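Local coordinates for protein cycloalternan-forming enzyme (Listeria monocytogenes serovar 1/2a, PDB 5F7U) that belongs to glycoside hydrolase family 31, joining a TIM-barrel domain to beta-rich flanking domains and binding glycans and magnesium ions, at residues A[114-122]-A[223-234]; A[605-614]-A[640-651]. The protein carries 1 engineered substitution. All coordinates share one frame; numbering follows the deposited sequence.

Contact 1. Residues A[114-122]-A[223-234]; sequences YVTDWEYVQ and NSLGWLTDGKNV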
loop_
_atom_site.group_PDB
_atom_site.type_symbol
_atom_site.label_atom_id
_atom_site.label_comp_id
_atom_site.label_asym_id
_atom_site.label_seq_id
_atom_site.Cartn_x
_atom_site.Cartn_y
_atom_site.Cartn_z
ATOM N N TYR A 114 18.818 -24.319 -26.363
ATOM C CA TYR A 114 19.574 -25.333 -25.642
ATOM C C TYR A 114 18.613 -26.062 -24.715
ATOM O O TYR A 114 17.934 -25.439 -23.899
ATOM C CB TYR A 114 20.711 -24.706 -24.836
ATOM C CG TYR A 114 21.613 -23.804 -25.646
ATOM C CD1 TYR A 114 22.746 -24.315 -26.302
ATOM C CD2 TYR A 114 21.349 -22.421 -25.743
ATOM C CE1 TYR A 114 23.570 -23.476 -27.048
ATOM C CE2 TYR A 114 22.176 -21.587 -26.479
ATOM C CZ TYR A 114 23.280 -22.118 -27.121
ATOM O OH TYR A 114 24.101 -21.271 -27.846
ATOM N N VAL A 115 18.569 -27.376 -24.839
ATOM C CA VAL A 115 17.568 -28.169 -24.144
ATOM C C VAL A 115 18.039 -28.453 -22.716
ATOM O O VAL A 115 19.149 -28.943 -22.490
ATOM C CB VAL A 115 17.232 -29.444 -24.939
ATOM C CG1 VAL A 115 16.209 -30.287 -24.195
ATOM C CG2 VAL A 115 16.697 -29.054 -26.320
ATOM N N THR A 116 17.168 -28.134 -21.767
ATOM C CA THR A 116 17.527 -28.102 -20.360
ATOM C C THR A 116 16.826 -29.179 -19.531
ATOM O O THR A 116 15.838 -29.781 -19.967
ATOM C CB THR A 116 17.150 -26.728 -19.775
ATOM O OG1 THR A 116 15.762 -26.479 -20.053
ATOM C CG2 THR A 116 18.000 -25.609 -20.409
ATOM N N ASP A 117 17.360 -29.420 -18.334
ATOM C CA ASP A 117 16.652 -30.165 -17.306
ATOM C C ASP A 117 17.104 -29.679 -15.941
ATOM O O ASP A 117 18.128 -28.997 -15.825
ATOM C CB ASP A 117 16.854 -31.696 -17.459
ATOM C CG ASP A 117 15.670 -32.512 -16.917
ATOM O OD1 ASP A 117 14.813 -31.989 -16.169
ATOM O OD2 ASP A 117 15.601 -33.715 -17.247
ATOM N N TRP A 118 16.313 -30.003 -14.921
ATOM C CA TRP A 118 16.604 -29.597 -13.545
ATOM C C TRP A 118 17.759 -30.368 -12.926
ATOM O O TRP A 118 17.876 -31.589 -13.099
ATOM C CB TRP A 118 15.333 -29.714 -12.681
ATOM C CG TRP A 118 14.330 -28.656 -13.030
ATOM C CD1 TRP A 118 13.237 -28.786 -13.848
ATOM C CD2 TRP A 118 14.359 -27.297 -12.609
ATOM N NE1 TRP A 118 12.574 -27.576 -13.947
ATOM C CE2 TRP A 118 13.252 -26.643 -13.214
ATOM C CE3 TRP A 118 15.235 -26.551 -11.799
ATOM C CZ2 TRP A 118 12.971 -25.288 -13.002
ATOM C CZ3 TRP A 118 14.967 -25.185 -11.595
ATOM C CH2 TRP A 118 13.831 -24.574 -12.195
ATOM N N GLU A 119 18.608 -29.631 -12.210
ATOM C CA GLU A 119 19.642 -30.197 -11.342
ATOM C C GLU A 119 19.408 -29.582 -9.971
ATOM O O GLU A 119 19.041 -28.398 -9.874
ATOM C CB GLU A 119 21.031 -29.825 -11.837
ATOM C CG GLU A 119 21.360 -30.377 -13.221
ATOM C CD GLU A 119 22.733 -29.976 -13.731
ATOM O OE1 GLU A 119 23.415 -29.109 -13.128
ATOM O OE2 GLU A 119 23.128 -30.534 -14.771
ATOM N N TYR A 120 19.578 -30.378 -8.921
ATOM C CA TYR A 120 19.305 -29.907 -7.563
ATOM C C TYR A 120 20.508 -30.129 -6.683
ATOM O O TYR A 120 21.348 -30.948 -6.987
ATOM C CB TYR A 120 18.101 -30.629 -6.947
ATOM C CG TYR A 120 16.809 -30.460 -7.709
ATOM C CD1 TYR A 120 15.958 -29.380 -7.427
ATOM C CD2 TYR A 120 16.418 -31.390 -8.696
ATOM C CE1 TYR A 120 14.758 -29.215 -8.112
ATOM C CE2 TYR A 120 15.223 -31.226 -9.395
ATOM C CZ TYR A 120 14.404 -30.140 -9.087
ATOM O OH TYR A 120 13.216 -29.971 -9.766
ATOM N N VAL A 121 20.586 -29.364 -5.600
ATOM C CA VAL A 121 21.586 -29.606 -4.562
ATOM C C VAL A 121 21.283 -30.978 -3.957
ATOM O O VAL A 121 20.125 -31.273 -3.626
ATOM C CB VAL A 121 21.552 -28.502 -3.471
ATOM C CG1 VAL A 121 22.436 -28.876 -2.295
ATOM C CG2 VAL A 121 21.997 -27.164 -4.049
ATOM N N GLN A 122 22.321 -31.806 -3.833
ATOM C CA GLN A 122 22.216 -33.078 -3.124
ATOM C C GLN A 122 22.672 -32.898 -1.672
ATOM O O GLN A 122 21.835 -32.644 -0.802
ATOM C CB GLN A 122 22.977 -34.197 -3.858
ATOM C CG GLN A 122 23.034 -35.553 -3.131
ATOM C CD GLN A 122 21.669 -36.093 -2.738
ATOM O OE1 GLN A 122 20.727 -36.078 -3.538
ATOM N NE2 GLN A 122 21.556 -36.597 -1.498
ATOM N N ASN A 223 16.356 -31.977 -1.780
ATOM C CA ASN A 223 16.528 -31.626 -3.214
ATOM C C ASN A 223 15.572 -30.479 -3.608
ATOM O O ASN A 223 14.909 -30.484 -4.656
ATOM C CB ASN A 223 16.357 -32.852 -4.116
ATOM C CG ASN A 223 17.289 -33.976 -3.734
ATOM O OD1 ASN A 223 18.491 -33.768 -3.537
ATOM N ND2 ASN A 223 16.735 -35.180 -3.599
ATOM N N SER A 224 15.475 -29.510 -2.711
ATOM C CA SER A 224 14.488 -28.462 -2.872
ATOM C C SER A 224 15.061 -27.367 -3.785
ATOM O O SER A 224 14.331 -26.725 -4.551
ATOM C CB SER A 224 14.100 -27.930 -1.489
ATOM O OG SER A 224 15.194 -27.266 -0.867
ATOM N N LEU A 225 16.383 -27.204 -3.740
ATOM C CA LEU A 225 17.040 -26.063 -4.342
ATOM C C LEU A 225 17.719 -26.467 -5.643
ATOM O O LEU A 225 18.581 -27.345 -5.651
ATOM C CB LEU A 225 18.078 -25.521 -3.346
ATOM C CG LEU A 225 18.992 -24.351 -3.697
ATOM C CD1 LEU A 225 18.191 -23.113 -4.096
ATOM C CD2 LEU A 225 19.867 -24.084 -2.489
ATOM N N GLY A 226 17.326 -25.814 -6.733
ATOM C CA GLY A 226 17.743 -26.274 -8.056
ATOM C C GLY A 226 17.837 -25.214 -9.129
ATOM O O GLY A 226 17.434 -24.065 -8.924
ATOM N N TRP A 227 18.373 -25.618 -10.274
ATOM C CA TRP A 227 18.588 -24.728 -11.417
ATOM C C TRP A 227 18.322 -25.557 -12.679
ATOM O O TRP A 227 18.515 -26.795 -12.695
ATOM C CB TRP A 227 20.014 -24.145 -11.423
ATOM C CG TRP A 227 21.076 -25.204 -11.314
ATOM C CD1 TRP A 227 21.764 -25.788 -12.343
ATOM C CD2 TRP A 227 21.513 -25.848 -10.117
ATOM N NE1 TRP A 227 22.625 -26.743 -11.850
ATOM C CE2 TRP A 227 22.490 -26.802 -10.488
ATOM C CE3 TRP A 227 21.189 -25.702 -8.753
ATOM C CZ2 TRP A 227 23.148 -27.619 -9.544
ATOM C CZ3 TRP A 227 21.835 -26.515 -7.817
ATOM C CH2 TRP A 227 22.804 -27.467 -8.221
ATOM N N LEU A 228 17.886 -24.864 -13.726
ATOM C CA LEU A 228 17.470 -25.478 -14.986
ATOM C C LEU A 228 18.546 -25.188 -16.029
ATOM O O LEU A 228 18.807 -24.036 -16.339
ATOM C CB LEU A 228 16.110 -24.884 -15.391
ATOM C CG LEU A 228 15.494 -25.373 -16.691
ATOM C CD1 LEU A 228 15.169 -26.856 -16.609
ATOM C CD2 LEU A 228 14.231 -24.564 -16.970
ATOM N N THR A 229 19.206 -26.232 -16.540
ATOM C CA THR A 229 20.434 -26.053 -17.298
ATOM C C THR A 229 20.570 -27.109 -18.392
ATOM O O THR A 229 20.011 -28.208 -18.273
ATOM C CB THR A 229 21.690 -26.083 -16.366
ATOM O OG1 THR A 229 22.865 -25.805 -17.127
ATOM C CG2 THR A 229 21.885 -27.447 -15.694
ATOM N N ASP A 230 21.284 -26.760 -19.453
ATOM C CA ASP A 230 21.696 -27.765 -20.430
ATOM C C ASP A 230 23.012 -28.434 -20.012
ATOM O O ASP A 230 23.469 -29.367 -20.681
ATOM C CB ASP A 230 21.776 -27.178 -21.849
ATOM C CG ASP A 230 22.950 -26.220 -22.032
ATOM O OD1 ASP A 230 23.399 -25.588 -21.051
ATOM O OD2 ASP A 230 23.415 -26.099 -23.167
ATOM N N GLY A 231 23.602 -27.943 -18.916
ATOM C CA GLY A 231 24.890 -28.419 -18.392
ATOM C C GLY A 231 26.132 -27.835 -19.056
ATOM O O GLY A 231 27.262 -28.269 -18.760
ATOM N N LYS A 232 25.942 -26.864 -19.951
ATOM C CA LYS A 232 27.017 -26.379 -20.829
ATOM C C LYS A 232 27.003 -24.878 -21.138
ATOM O O LYS A 232 28.036 -24.214 -21.074
ATOM C CB LYS A 232 26.992 -27.138 -22.165
ATOM C CG LYS A 232 27.471 -28.580 -22.101
ATOM C CD LYS A 232 27.590 -29.221 -23.477
ATOM C CE LYS A 232 26.230 -29.649 -24.021
ATOM N NZ LYS A 232 26.399 -30.613 -25.138
ATOM N N ASN A 233 25.838 -24.366 -21.515
ATOM C CA ASN A 233 25.703 -23.037 -22.117
ATOM C C ASN A 233 24.786 -22.104 -21.327
ATOM O O ASN A 233 25.020 -20.902 -21.283
ATOM C CB ASN A 233 25.146 -23.160 -23.543
ATOM C CG ASN A 233 26.086 -23.894 -24.480
ATOM O OD1 ASN A 233 27.059 -23.316 -24.981
ATOM N ND2 ASN A 233 25.785 -25.165 -24.753
ATOM N N VAL A 234 23.728 -22.663 -20.744
ATOM C CA VAL A 234 22.664 -21.858 -20.138
ATOM C C VAL A 234 22.215 -22.349 -18.770
ATOM O O VAL A 234 22.228 -23.560 -18.512
ATOM C CB VAL A 234 21.398 -21.738 -21.046
ATOM C CG1 VAL A 234 21.711 -20.964 -22.316
ATOM C CG2 VAL A 234 20.805 -23.108 -21.387
HETATM O O HOH W 1 18.962 -31.501 -0.795
#
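Glu-119 and Trp-227 face each other across an antiparallel strand pair and are joined by backbone and side chain alike. Both backbone N-H groups of this hydrogen-bonded pair find the opposite carbonyl, each at 2.9 Å: Glu-119 N meets Trp-227 O, and Trp-227 N meets Glu-119 O. Asp-117 and Thr-229 repeat the pattern two residues along each strand, and Val-121 N adds a further bond to Leu-225 O, 2.8 Å. The indole N-H is satisfied too: Trp-227 NE1 gives a bent bond (141°) of 2.8 Å to Glu-119 OE1 on its anti side, tilted from both the carboxylate and indole planes. With CG between its own N and carbonyl carbon (chi1 52°), the Trp-227 ring lies with one face against Glu-119 O. Glu-119 OE2 pairs with Lys-88 in a salt bridge. Beyond the strand, Thr-229 OG1 accepts from Gly-231 N, an ST turn, and donates to Val-234 O. Asp-230 OD1 collects the N-H groups of Lys-232, Asn-233 and Val-234, while OD2 takes Asn-233 ND2 on its syn lone pair at 3.0 Å. The turn so fixed lays Asn-233 CB over a face of the Tyr-114 ring. On the sheet face opposite Glu-119 and Trp-227, Leu-228 CB lies over the Trp-118 six-membered ring. The whole illustrates an antiparallel beta ladder running into an Asx turn, here pairing strands 106-129 and 214-229 in the beta-rich N-terminal region.

Contact 2. Residues A[605-614]-A[640-651]; sequences STFDSFQASL and PTAELYKRATAM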
loop_
_atom_site.group_PDB
_atom_site.type_symbol
_atom_site.label_atom_id
_atom_site.label_comp_id
_atom_site.label_asym_id
_atom_site.label_seq_id
_atom_site.Cartn_x
_atom_site.Cartn_y
_atom_site.Cartn_z
ATOM N N SER A 605 -16.542 2.361 -11.114
ATOM C CA SER A 605 -17.285 2.916 -9.969
ATOM C C SER A 605 -18.273 1.894 -9.416
ATOM O O SER A 605 -19.503 2.048 -9.532
ATOM C CB SER A 605 -17.975 4.224 -10.367
ATOM O OG SER A 605 -16.979 5.209 -10.633
ATOM N N THR A 606 -17.729 0.861 -8.788
ATOM C CA THR A 606 -18.562 -0.162 -8.143
ATOM C C THR A 606 -17.991 -0.533 -6.774
ATOM O O THR A 606 -16.816 -0.278 -6.498
ATOM C CB THR A 606 -18.646 -1.471 -8.959
ATOM O OG1 THR A 606 -17.354 -2.078 -8.982
ATOM C CG2 THR A 606 -19.118 -1.227 -10.385
ATOM N N PHE A 607 -18.829 -1.172 -5.948
ATOM C CA PHE A 607 -18.362 -1.683 -4.657
ATOM C C PHE A 607 -17.356 -2.821 -4.831
ATOM O O PHE A 607 -16.399 -2.919 -4.068
ATOM C CB PHE A 607 -19.540 -2.090 -3.772
ATOM C CG PHE A 607 -20.106 -0.953 -2.978
ATOM C CD1 PHE A 607 -19.492 -0.554 -1.795
ATOM C CD2 PHE A 607 -21.243 -0.257 -3.413
ATOM C CE1 PHE A 607 -20.005 0.499 -1.045
ATOM C CE2 PHE A 607 -21.767 0.804 -2.660
ATOM C CZ PHE A 607 -21.133 1.175 -1.478
ATOM N N ASP A 608 -17.552 -3.673 -5.839
ATOM C CA ASP A 608 -16.546 -4.709 -6.133
ATOM C C ASP A 608 -15.164 -4.090 -6.403
ATOM O O ASP A 608 -14.129 -4.585 -5.916
ATOM C CB ASP A 608 -17.005 -5.591 -7.313
ATOM C CG ASP A 608 -18.046 -6.638 -6.918
ATOM O OD1 ASP A 608 -18.310 -6.869 -5.716
ATOM O OD2 ASP A 608 -18.629 -7.255 -7.833
ATOM N N SER A 609 -15.136 -2.998 -7.163
ATOM C CA SER A 609 -13.861 -2.326 -7.432
ATOM C C SER A 609 -13.277 -1.702 -6.165
ATOM O O SER A 609 -12.078 -1.766 -5.957
ATOM C CB SER A 609 -13.987 -1.249 -8.520
ATOM O OG SER A 609 -14.413 -1.863 -9.737
ATOM N N PHE A 610 -14.143 -1.104 -5.347
ATOM C CA PHE A 610 -13.741 -0.503 -4.052
ATOM C C PHE A 610 -13.056 -1.594 -3.222
ATOM O O PHE A 610 -11.960 -1.368 -2.682
ATOM C CB PHE A 610 -15.016 0.029 -3.382
ATOM C CG PHE A 610 -14.827 0.782 -2.070
ATOM C CD1 PHE A 610 -13.580 1.146 -1.555
ATOM C CD2 PHE A 610 -15.991 1.184 -1.384
ATOM C CE1 PHE A 610 -13.488 1.855 -0.352
ATOM C CE2 PHE A 610 -15.913 1.902 -0.184
ATOM C CZ PHE A 610 -14.651 2.245 0.325
ATOM N N GLN A 611 -13.673 -2.781 -3.154
ATOM C CA GLN A 611 -13.074 -3.906 -2.428
ATOM C C GLN A 611 -11.700 -4.257 -2.965
ATOM O O GLN A 611 -10.770 -4.481 -2.176
ATOM C CB GLN A 611 -13.971 -5.134 -2.458
ATOM C CG GLN A 611 -15.272 -4.941 -1.669
ATOM C CD GLN A 611 -16.355 -5.930 -2.054
ATOM O OE1 GLN A 611 -16.061 -7.005 -2.615
ATOM N NE2 GLN A 611 -17.618 -5.574 -1.785
ATOM N N ALA A 612 -11.557 -4.250 -4.294
ATOM C CA ALA A 612 -10.265 -4.585 -4.904
ATOM C C ALA A 612 -9.220 -3.486 -4.633
ATOM O O ALA A 612 -8.045 -3.781 -4.398
ATOM C CB ALA A 612 -10.425 -4.825 -6.393
ATOM N N SER A 613 -9.647 -2.216 -4.635
ATOM C CA SER A 613 -8.744 -1.113 -4.319
ATOM C C SER A 613 -8.178 -1.263 -2.899
ATOM O O SER A 613 -6.976 -1.071 -2.677
ATOM C CB SER A 613 -9.486 0.228 -4.432
ATOM O OG SER A 613 -9.960 0.447 -5.754
ATOM N N LEU A 614 -9.043 -1.607 -1.953
ATOM C CA LEU A 614 -8.563 -1.755 -0.583
ATOM C C LEU A 614 -7.539 -2.909 -0.479
ATOM O O LEU A 614 -6.511 -2.776 0.193
ATOM C CB LEU A 614 -9.730 -1.874 0.410
ATOM C CG LEU A 614 -9.419 -1.974 1.906
ATOM C CD1 LEU A 614 -8.399 -0.921 2.362
ATOM C CD2 LEU A 614 -10.725 -1.830 2.671
ATOM N N PRO A 640 -20.802 6.904 -9.975
ATOM C CA PRO A 640 -21.087 6.185 -8.717
ATOM C C PRO A 640 -22.414 6.605 -8.118
ATOM O O PRO A 640 -22.853 7.751 -8.305
ATOM C CB PRO A 640 -19.927 6.598 -7.795
ATOM C CG PRO A 640 -19.299 7.784 -8.461
ATOM C CD PRO A 640 -19.491 7.556 -9.938
ATOM N N THR A 641 -23.061 5.683 -7.412
ATOM C CA THR A 641 -24.240 6.053 -6.648
ATOM C C THR A 641 -23.790 6.952 -5.495
ATOM O O THR A 641 -22.605 6.961 -5.131
ATOM C CB THR A 641 -24.913 4.809 -6.055
ATOM O OG1 THR A 641 -23.977 4.140 -5.200
ATOM C CG2 THR A 641 -25.324 3.834 -7.169
ATOM N N ALA A 642 -24.742 7.661 -4.894
ATOM C CA ALA A 642 -24.442 8.512 -3.741
ATOM C C ALA A 642 -23.881 7.681 -2.598
ATOM O O ALA A 642 -22.941 8.111 -1.900
ATOM C CB ALA A 642 -25.684 9.270 -3.303
ATOM N N GLU A 643 -24.443 6.483 -2.430
ATOM C CA GLU A 643 -23.976 5.546 -1.401
ATOM C C GLU A 643 -22.508 5.190 -1.617
ATOM O O GLU A 643 -21.692 5.311 -0.704
ATOM C CB GLU A 643 -24.826 4.268 -1.429
ATOM C CG GLU A 643 -24.428 3.278 -0.332
ATOM C CD GLU A 643 -25.036 1.901 -0.518
ATOM O OE1 GLU A 643 -24.843 1.056 0.379
ATOM O OE2 GLU A 643 -25.715 1.664 -1.545
ATOM N N LEU A 644 -22.160 4.747 -2.826
ATOM C CA LEU A 644 -20.751 4.416 -3.099
ATOM C C LEU A 644 -19.862 5.642 -2.899
ATOM O O LEU A 644 -18.781 5.533 -2.306
ATOM C CB LEU A 644 -20.550 3.848 -4.515
ATOM C CG LEU A 644 -19.082 3.569 -4.909
ATOM C CD1 LEU A 644 -18.367 2.560 -3.988
ATOM C CD2 LEU A 644 -19.010 3.058 -6.332
ATOM N N TYR A 645 -20.306 6.789 -3.411
ATOM C CA TYR A 645 -19.496 7.993 -3.317
ATOM C C TYR A 645 -19.195 8.311 -1.836
ATOM O O TYR A 645 -18.053 8.623 -1.495
ATOM C CB TYR A 645 -20.159 9.170 -4.031
ATOM C CG TYR A 645 -19.207 10.339 -4.180
ATOM C CD1 TYR A 645 -18.317 10.394 -5.257
ATOM C CD2 TYR A 645 -19.172 11.371 -3.221
ATOM C CE1 TYR A 645 -17.435 11.443 -5.394
ATOM C CE2 TYR A 645 -18.279 12.423 -3.352
ATOM C CZ TYR A 645 -17.412 12.446 -4.437
ATOM O OH TYR A 645 -16.524 13.487 -4.589
ATOM N N LYS A 646 -20.213 8.209 -0.981
ATOM C CA LYS A 646 -20.074 8.523 0.448
ATOM C C LYS A 646 -19.176 7.514 1.168
ATOM O O LYS A 646 -18.322 7.896 1.989
ATOM C CB LYS A 646 -21.459 8.596 1.125
ATOM C CG LYS A 646 -22.230 9.858 0.790
ATOM C CD LYS A 646 -23.528 9.866 1.580
ATOM C CE LYS A 646 -24.263 11.201 1.480
ATOM N NZ LYS A 646 -25.470 11.097 2.356
ATOM N N ARG A 647 -19.342 6.229 0.841
ATOM C CA ARG A 647 -18.520 5.168 1.450
ATOM C C ARG A 647 -17.060 5.300 1.063
ATOM O O ARG A 647 -16.173 5.158 1.914
ATOM C CB ARG A 647 -19.049 3.770 1.086
ATOM C CG ARG A 647 -20.436 3.442 1.627
ATOM C CD ARG A 647 -20.479 3.550 3.152
ATOM N NE ARG A 647 -21.641 2.903 3.754
ATOM C CZ ARG A 647 -21.992 3.047 5.024
ATOM N NH1 ARG A 647 -21.234 3.779 5.849
ATOM N NH2 ARG A 647 -23.070 2.428 5.472
ATOM N N ALA A 648 -16.824 5.590 -0.216
ATOM C CA ALA A 648 -15.489 5.763 -0.760
ATOM C C ALA A 648 -14.823 7.016 -0.183
ATOM O O ALA A 648 -13.648 6.966 0.180
ATOM C CB ALA A 648 -15.555 5.843 -2.272
ATOM N N THR A 649 -15.581 8.108 -0.088
ATOM C CA THR A 649 -15.097 9.359 0.505
ATOM C C THR A 649 -14.536 9.117 1.902
ATOM O O THR A 649 -13.423 9.555 2.200
ATOM C CB THR A 649 -16.225 10.395 0.593
ATOM O OG1 THR A 649 -16.594 10.809 -0.718
ATOM C CG2 THR A 649 -15.826 11.612 1.435
ATOM N N ALA A 650 -15.300 8.419 2.741
ATOM C CA ALA A 650 -14.922 8.199 4.134
ATOM C C ALA A 650 -13.618 7.396 4.211
ATOM O O ALA A 650 -12.698 7.750 4.964
ATOM C CB ALA A 650 -16.031 7.459 4.861
ATOM N N MET A 651 -13.550 6.313 3.441
ATOM C CA MET A 651 -12.338 5.494 3.433
ATOM C C MET A 651 -11.150 6.320 2.893
ATOM O O MET A 651 -10.076 6.292 3.481
ATOM C CB MET A 651 -12.544 4.190 2.663
ATOM C CG MET A 651 -11.295 3.301 2.587
ATOM S SD MET A 651 -10.250 3.758 1.182
ATOM C CE MET A 651 -8.757 2.857 1.563
HETATM O O HOH W 2 -21.999 2.857 -8.088
#
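Leu-644 reaches between Phe-607 and Phe-610, and apolar contact of this kind dominates the meeting of two nearly parallel helices, 12° apart in direction, whose axes approach no closer than 11.1 Å. Large side chains bridge that distance. Leu-644 CD1 stands over the centre of the Phe-607 ring, 3.8 Å from the centroid and only 3° off its normal, a CH-pi contact, and the same methyl touches Phe-610 CD2. Its sister methyl CD2 packs on the backbone of Ser-605. Arg-647 lends only its aliphatic part, with CG at the edge of the Phe-607 ring; the guanidinium leads away to the carbonyls of Gln-756 and Ala-787. Phe-610, its CG anti to the backbone N (chi1 -176°), extends across to the other helix, where Ala-648 CB lies over a face and Met-651 CB meets the edge, 3.7 Å from Phe-610 CZ. Met-651 SD also lies at that edge in a Met-aromatic contact, 5.4 Å from the ring centroid, and its CE goes on to Leu-614 CD1.

The one polar bridge between the segments lies where the helices begin. Water 2 forms it, donating to Ser-605 O at 3.0 Å and accepting from Thr-641 N. Each helix carries its own N-cap: Thr-606 OG1 receives Ser-609 N, and Thr-641 OG1 receives Leu-644 N at 3.1 Å. With no direct hydrogen bond between the segments, their association rests on shape and apolar burial, supplemented by that single water.

In the fold
The two contacts illustrate how chemistry can differ with place in the fold. The centre of contact 1 lies about 37 Å from the centre of the chain and the contact is partly buried; the centre of contact 2, about 17 Å from it on the opposite side, belongs to a buried one. They share no element: contact 1 pairs strands 106-129 and 214-229 of the beta-rich N-terminal region, whereas contact 2 packs helices 607-622 and 642-653, which follow barrel strands 597-599 and 628-631 in the TIM-barrel domain. Their nearest atoms are about 31 Å apart. Direct backbone hydrogen bonds specify the register in the first, while in the second the helices bond their backbones mainly within themselves and leave side chains to fill the interface.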